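Local structure of mitogen-activated protein kinase, putative (Map kinase-like protein) (Leishmania major, 3PG1) at residues L77-P89 with L329-E341. The protein probably transfers phosphate from ATP to serine or threonine residues of other proteins, as a kinase of the MAP kinase family. Numbering follows the deposited sequence.
Sequences LREIRLLNHFHHP and LTEGLSERFHFDE
Phe337 packs against both Leu82 and His85, the leucine over a ring face and the imidazole at the ring edge. Leu82 CD2 sits over the centre of the Phe337 ring, 3.7 Å from the centroid, while the ring edge turns onto the face of the His85 imidazole in a T-shaped pair (planes at 79°). His85 NE2 donates to Glu335 O at 2.6 Å, the acceptor almost in the ring plane; chi1 of -172°, which sets CG opposite the backbone N, swings the ring out toward 329-341. His85 also takes a bond through its backbone, from Ser334 OG to His85 O (2.7 Å). The helix 70-85 is the αC helix of the kinase N-lobe, and the irregular loop 329-341 is part of the C-terminal extension characteristic of MAP kinases, which runs back along αC. Arg81 bends at chi2 and chi3, laying one guanidinium face over Phe337 CE1; NH1 donates to His338 O at 2.7 Å and NH2 adds a weak bond to the same oxygen. Phe339 turns a face to Arg78 CG and an edge to Leu77 CG (4.0 Å from Phe339 CE1). One water joins His87 N, Gly332 O and Ser334 OG. Behind the first shell, Glu356 of helix 346-360 forms a salt bridge with Arg81 NE, and Phe337 shares backbone hydrogen bonding with Ala153.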
loop_
_atom_site.group_PDB
_atom_site.type_symbol
_atom_site.label_atom_id
_atom_site.label_comp_id
_atom_site.label_asym_id
_atom_site.label_seq_id
_atom_site.Cartn_x
_atom_site.Cartn_y
_atom_site.Cartn_z
ATOM N N LEU A 77 -10.407 -13.646 -1.604
ATOM C CA LEU A 77 -9.994 -14.113 -2.928
ATOM C C LEU A 77 -9.363 -12.960 -3.721
ATOM O O LEU A 77 -8.324 -13.156 -4.354
ATOM C CB LEU A 77 -11.169 -14.734 -3.714
ATOM C CG LEU A 77 -10.812 -15.321 -5.089
ATOM C CD1 LEU A 77 -9.747 -16.410 -4.983
ATOM C CD2 LEU A 77 -12.040 -15.808 -5.822
ATOM N N ARG A 78 -9.958 -11.756 -3.630
ATOM C CA ARG A 78 -9.417 -10.570 -4.300
ATOM C C ARG A 78 -8.046 -10.167 -3.724
ATOM O O ARG A 78 -7.134 -9.856 -4.489
ATOM C CB ARG A 78 -10.405 -9.403 -4.251
ATOM C CG ARG A 78 -10.032 -8.327 -5.283
ATOM C CD ARG A 78 -11.036 -7.200 -5.402
ATOM N NE ARG A 78 -10.679 -6.304 -6.508
ATOM C CZ ARG A 78 -9.806 -5.302 -6.418
ATOM N NH1 ARG A 78 -9.190 -5.044 -5.270
ATOM N NH2 ARG A 78 -9.546 -4.547 -7.478
ATOM N N GLU A 79 -7.889 -10.211 -2.385
ATOM C CA GLU A 79 -6.613 -9.878 -1.745
ATOM C C GLU A 79 -5.527 -10.866 -2.194
ATOM O O GLU A 79 -4.389 -10.485 -2.441
ATOM C CB GLU A 79 -6.747 -9.945 -0.212
ATOM C CG GLU A 79 -7.658 -8.890 0.396
ATOM C CD GLU A 79 -7.702 -8.862 1.915
ATOM O OE1 GLU A 79 -6.934 -9.617 2.557
ATOM O OE2 GLU A 79 -8.496 -8.067 2.463
ATOM N N ILE A 80 -5.898 -12.140 -2.301
ATOM C CA ILE A 80 -5.009 -13.223 -2.709
ATOM C C ILE A 80 -4.632 -13.138 -4.169
ATOM O O ILE A 80 -3.457 -13.277 -4.504
ATOM C CB ILE A 80 -5.627 -14.594 -2.261
ATOM C CG1 ILE A 80 -5.085 -15.000 -0.899
ATOM C CG2 ILE A 80 -5.498 -15.735 -3.287
ATOM C CD1 ILE A 80 -5.494 -14.091 0.243
ATOM N N ARG A 81 -5.620 -12.944 -5.034
ATOM C CA ARG A 81 -5.395 -12.816 -6.477
ATOM C C ARG A 81 -4.449 -11.644 -6.781
ATOM O O ARG A 81 -3.569 -11.789 -7.623
ATOM C CB ARG A 81 -6.743 -12.658 -7.219
ATOM C CG ARG A 81 -7.535 -13.999 -7.312
ATOM C CD ARG A 81 -8.246 -14.196 -8.642
ATOM N NE ARG A 81 -7.359 -13.844 -9.750
ATOM C CZ ARG A 81 -7.668 -12.996 -10.721
ATOM N NH1 ARG A 81 -8.888 -12.471 -10.792
ATOM N NH2 ARG A 81 -6.776 -12.695 -11.652
ATOM N N LEU A 82 -4.601 -10.510 -6.060
ATOM C CA LEU A 82 -3.753 -9.326 -6.226
ATOM C C LEU A 82 -2.340 -9.596 -5.800
ATOM O O LEU A 82 -1.420 -9.203 -6.519
ATOM C CB LEU A 82 -4.317 -8.130 -5.455
ATOM C CG LEU A 82 -5.244 -7.248 -6.247
ATOM C CD1 LEU A 82 -5.982 -6.297 -5.350
ATOM C CD2 LEU A 82 -4.475 -6.505 -7.334
ATOM N N LEU A 83 -2.150 -10.322 -4.663
ATOM C CA LEU A 83 -0.807 -10.684 -4.165
ATOM C C LEU A 83 -0.086 -11.573 -5.141
ATOM O O LEU A 83 1.101 -11.389 -5.399
ATOM C CB LEU A 83 -0.891 -11.404 -2.820
ATOM C CG LEU A 83 -0.777 -10.563 -1.547
ATOM C CD1 LEU A 83 -0.899 -11.469 -0.315
ATOM C CD2 LEU A 83 0.553 -9.774 -1.491
ATOM N N ASN A 84 -0.833 -12.501 -5.732
ATOM C CA ASN A 84 -0.340 -13.499 -6.666
ATOM C C ASN A 84 -0.172 -13.019 -8.095
ATOM O O ASN A 84 0.441 -13.715 -8.905
ATOM C CB ASN A 84 -1.247 -14.731 -6.584
ATOM C CG ASN A 84 -0.547 -16.031 -6.842
ATOM O OD1 ASN A 84 0.654 -16.180 -6.603
ATOM N ND2 ASN A 84 -1.282 -16.989 -7.382
ATOM N N HIS A 85 -0.681 -11.810 -8.403
ATOM C CA HIS A 85 -0.601 -11.198 -9.732
ATOM C C HIS A 85 0.795 -10.635 -10.070
ATOM O O HIS A 85 1.198 -10.630 -11.232
ATOM C CB HIS A 85 -1.674 -10.102 -9.853
ATOM C CG HIS A 85 -1.802 -9.547 -11.236
ATOM N ND1 HIS A 85 -2.425 -10.260 -12.245
ATOM C CD2 HIS A 85 -1.355 -8.374 -11.743
ATOM C CE1 HIS A 85 -2.311 -9.515 -13.330
ATOM N NE2 HIS A 85 -1.680 -8.371 -13.078
ATOM N N PHE A 86 1.508 -10.119 -9.072
ATOM C CA PHE A 86 2.838 -9.490 -9.278
ATOM C C PHE A 86 3.979 -10.436 -8.933
ATOM O O PHE A 86 3.835 -11.250 -8.041
ATOM C CB PHE A 86 2.954 -8.218 -8.424
ATOM C CG PHE A 86 1.904 -7.212 -8.834
ATOM C CD1 PHE A 86 2.102 -6.393 -9.942
ATOM C CD2 PHE A 86 0.672 -7.158 -8.180
ATOM C CE1 PHE A 86 1.106 -5.523 -10.367
ATOM C CE2 PHE A 86 -0.331 -6.286 -8.617
ATOM C CZ PHE A 86 -0.102 -5.460 -9.688
ATOM N N HIS A 87 5.131 -10.266 -9.596
ATOM C CA HIS A 87 6.364 -11.013 -9.359
ATOM C C HIS A 87 7.442 -10.008 -9.607
ATOM O O HIS A 87 8.097 -10.025 -10.653
ATOM C CB HIS A 87 6.480 -12.210 -10.326
ATOM C CG HIS A 87 5.318 -13.143 -10.212
ATOM N ND1 HIS A 87 4.215 -13.023 -11.049
ATOM C CD2 HIS A 87 5.072 -14.110 -9.298
ATOM C CE1 HIS A 87 3.358 -13.945 -10.643
ATOM N NE2 HIS A 87 3.835 -14.633 -9.602
ATOM N N HIS A 88 7.549 -9.046 -8.687
ATOM C CA HIS A 88 8.479 -7.943 -8.862
ATOM C C HIS A 88 9.188 -7.642 -7.542
ATOM O O HIS A 88 8.532 -7.684 -6.505
ATOM C CB HIS A 88 7.708 -6.698 -9.381
ATOM C CG HIS A 88 8.598 -5.574 -9.804
ATOM N ND1 HIS A 88 9.139 -4.695 -8.876
ATOM C CD2 HIS A 88 8.981 -5.200 -11.037
ATOM C CE1 HIS A 88 9.855 -3.828 -9.567
ATOM N NE2 HIS A 88 9.803 -4.094 -10.873
ATOM N N PRO A 89 10.500 -7.304 -7.563
ATOM C CA PRO A 89 11.213 -7.040 -6.294
ATOM C C PRO A 89 10.635 -5.952 -5.387
ATOM O O PRO A 89 10.903 -5.966 -4.204
ATOM C CB PRO A 89 12.650 -6.671 -6.739
ATOM C CG PRO A 89 12.782 -7.117 -8.140
ATOM C CD PRO A 89 11.399 -7.153 -8.732
ATOM N N LEU A 329 11.518 0.546 -16.235
ATOM C CA LEU A 329 10.122 0.846 -16.603
ATOM C C LEU A 329 9.352 -0.351 -17.188
ATOM O O LEU A 329 8.119 -0.328 -17.215
ATOM C CB LEU A 329 10.037 2.062 -17.577
ATOM C CG LEU A 329 10.668 3.388 -17.087
ATOM C CD1 LEU A 329 10.708 4.410 -18.215
ATOM C CD2 LEU A 329 9.888 3.979 -15.867
ATOM N N THR A 330 10.067 -1.370 -17.691
ATOM C CA THR A 330 9.415 -2.495 -18.390
ATOM C C THR A 330 9.746 -3.874 -17.827
ATOM O O THR A 330 9.014 -4.822 -18.104
ATOM C CB THR A 330 9.784 -2.472 -19.879
ATOM O OG1 THR A 330 11.191 -2.505 -19.959
ATOM C CG2 THR A 330 9.220 -1.233 -20.631
ATOM N N GLU A 331 10.809 -4.001 -17.053
ATOM C CA GLU A 331 11.179 -5.341 -16.526
ATOM C C GLU A 331 10.321 -5.783 -15.375
ATOM O O GLU A 331 10.067 -4.991 -14.471
ATOM C CB GLU A 331 12.664 -5.403 -16.118
ATOM C CG GLU A 331 13.614 -5.627 -17.267
ATOM C CD GLU A 331 13.391 -6.929 -18.014
ATOM O OE1 GLU A 331 12.982 -6.855 -19.188
ATOM O OE2 GLU A 331 13.563 -8.017 -17.418
ATOM N N GLY A 332 9.889 -7.044 -15.416
ATOM C CA GLY A 332 9.072 -7.651 -14.362
ATOM C C GLY A 332 7.667 -7.103 -14.231
ATOM O O GLY A 332 7.048 -7.176 -13.161
ATOM N N LEU A 333 7.167 -6.479 -15.281
ATOM C CA LEU A 333 5.792 -5.958 -15.188
ATOM C C LEU A 333 4.828 -7.115 -15.310
ATOM O O LEU A 333 5.137 -8.096 -15.955
ATOM C CB LEU A 333 5.488 -4.980 -16.332
ATOM C CG LEU A 333 6.229 -3.651 -16.336
ATOM C CD1 LEU A 333 5.741 -2.776 -17.489
ATOM C CD2 LEU A 333 6.050 -2.910 -15.032
ATOM N N SER A 334 3.646 -6.954 -14.756
ATOM C CA SER A 334 2.537 -7.871 -14.901
ATOM C C SER A 334 1.544 -7.207 -15.866
ATOM O O SER A 334 1.489 -5.968 -15.983
ATOM C CB SER A 334 1.824 -8.034 -13.561
ATOM O OG SER A 334 2.565 -8.955 -12.784
ATOM N N GLU A 335 0.735 -8.044 -16.504
ATOM C CA GLU A 335 -0.361 -7.642 -17.398
ATOM C C GLU A 335 -1.465 -7.010 -16.543
ATOM O O GLU A 335 -1.420 -7.082 -15.318
ATOM C CB GLU A 335 -0.932 -8.883 -18.129
ATOM C CG GLU A 335 0.059 -9.668 -18.979
ATOM C CD GLU A 335 -0.400 -11.019 -19.501
ATOM O OE1 GLU A 335 -1.257 -11.663 -18.852
ATOM O OE2 GLU A 335 0.143 -11.462 -20.538
ATOM N N ARG A 336 -2.481 -6.401 -17.178
ATOM C CA ARG A 336 -3.599 -5.818 -16.472
ATOM C C ARG A 336 -4.305 -6.812 -15.564
ATOM O O ARG A 336 -4.599 -7.935 -15.974
ATOM C CB ARG A 336 -4.522 -5.124 -17.493
ATOM C CG ARG A 336 -5.806 -4.526 -16.948
ATOM C CD ARG A 336 -6.440 -3.659 -18.006
ATOM N NE ARG A 336 -5.699 -2.399 -18.167
ATOM C CZ ARG A 336 -5.905 -1.308 -17.431
ATOM N NH1 ARG A 336 -6.833 -1.302 -16.480
ATOM N NH2 ARG A 336 -5.177 -0.223 -17.629
ATOM N N PHE A 337 -4.508 -6.414 -14.290
ATOM C CA PHE A 337 -5.228 -7.238 -13.324
ATOM C C PHE A 337 -6.739 -7.149 -13.637
ATOM O O PHE A 337 -7.262 -6.065 -13.923
ATOM C CB PHE A 337 -4.940 -6.792 -11.868
ATOM C CG PHE A 337 -5.718 -7.568 -10.828
ATOM C CD1 PHE A 337 -5.348 -8.868 -10.482
ATOM C CD2 PHE A 337 -6.841 -7.011 -10.213
ATOM C CE1 PHE A 337 -6.075 -9.588 -9.534
ATOM C CE2 PHE A 337 -7.557 -7.729 -9.252
ATOM C CZ PHE A 337 -7.191 -9.025 -8.942
ATOM N N HIS A 338 -7.401 -8.305 -13.643
ATOM C CA HIS A 338 -8.841 -8.424 -13.870
ATOM C C HIS A 338 -9.419 -9.298 -12.775
ATOM O O HIS A 338 -8.893 -10.381 -12.499
ATOM C CB HIS A 338 -9.168 -9.052 -15.245
ATOM C CG HIS A 338 -8.739 -8.236 -16.426
ATOM N ND1 HIS A 338 -7.691 -8.642 -17.246
ATOM C CD2 HIS A 338 -9.237 -7.068 -16.901
ATOM C CE1 HIS A 338 -7.582 -7.705 -18.180
ATOM N NE2 HIS A 338 -8.483 -6.731 -18.009
ATOM N N PHE A 339 -10.454 -8.814 -12.116
ATOM C CA PHE A 339 -11.196 -9.598 -11.134
ATOM C C PHE A 339 -12.670 -9.551 -11.552
ATOM O O PHE A 339 -13.235 -8.459 -11.726
ATOM C CB PHE A 339 -10.983 -9.118 -9.687
ATOM C CG PHE A 339 -11.573 -10.052 -8.647
ATOM C CD1 PHE A 339 -10.804 -11.060 -8.078
ATOM C CD2 PHE A 339 -12.903 -9.934 -8.255
ATOM C CE1 PHE A 339 -11.351 -11.936 -7.128
ATOM C CE2 PHE A 339 -13.451 -10.808 -7.310
ATOM C CZ PHE A 339 -12.670 -11.801 -6.747
ATOM N N ASP A 340 -13.267 -10.734 -11.789
ATOM C CA ASP A 340 -14.670 -10.819 -12.189
ATOM C C ASP A 340 -15.521 -10.756 -10.908
ATOM O O ASP A 340 -15.567 -11.719 -10.144
ATOM C CB ASP A 340 -14.936 -12.100 -13.014
ATOM C CG ASP A 340 -16.232 -12.095 -13.810
ATOM O OD1 ASP A 340 -17.265 -11.667 -13.259
ATOM O OD2 ASP A 340 -16.217 -12.552 -14.977
ATOM N N GLU A 341 -16.115 -9.579 -10.643
ATOM C CA GLU A 341 -16.906 -9.317 -9.444
ATOM C C GLU A 341 -18.337 -9.878 -9.485
ATOM O O GLU A 341 -19.015 -9.884 -8.456
ATOM C CB GLU A 341 -16.857 -7.831 -9.062
ATOM C CG GLU A 341 -15.793 -7.539 -8.017
ATOM C CD GLU A 341 -14.785 -6.480 -8.409
ATOM O OE1 GLU A 341 -15.209 -5.385 -8.843
ATOM O OE2 GLU A 341 -13.568 -6.733 -8.252
HETATM O O HOH W 1 -6.239 -10.934 -13.803
HETATM O O HOH W 2 4.951 -8.187 -11.645
HETATM O O HOH W 3 11.045 -3.000 -13.071
#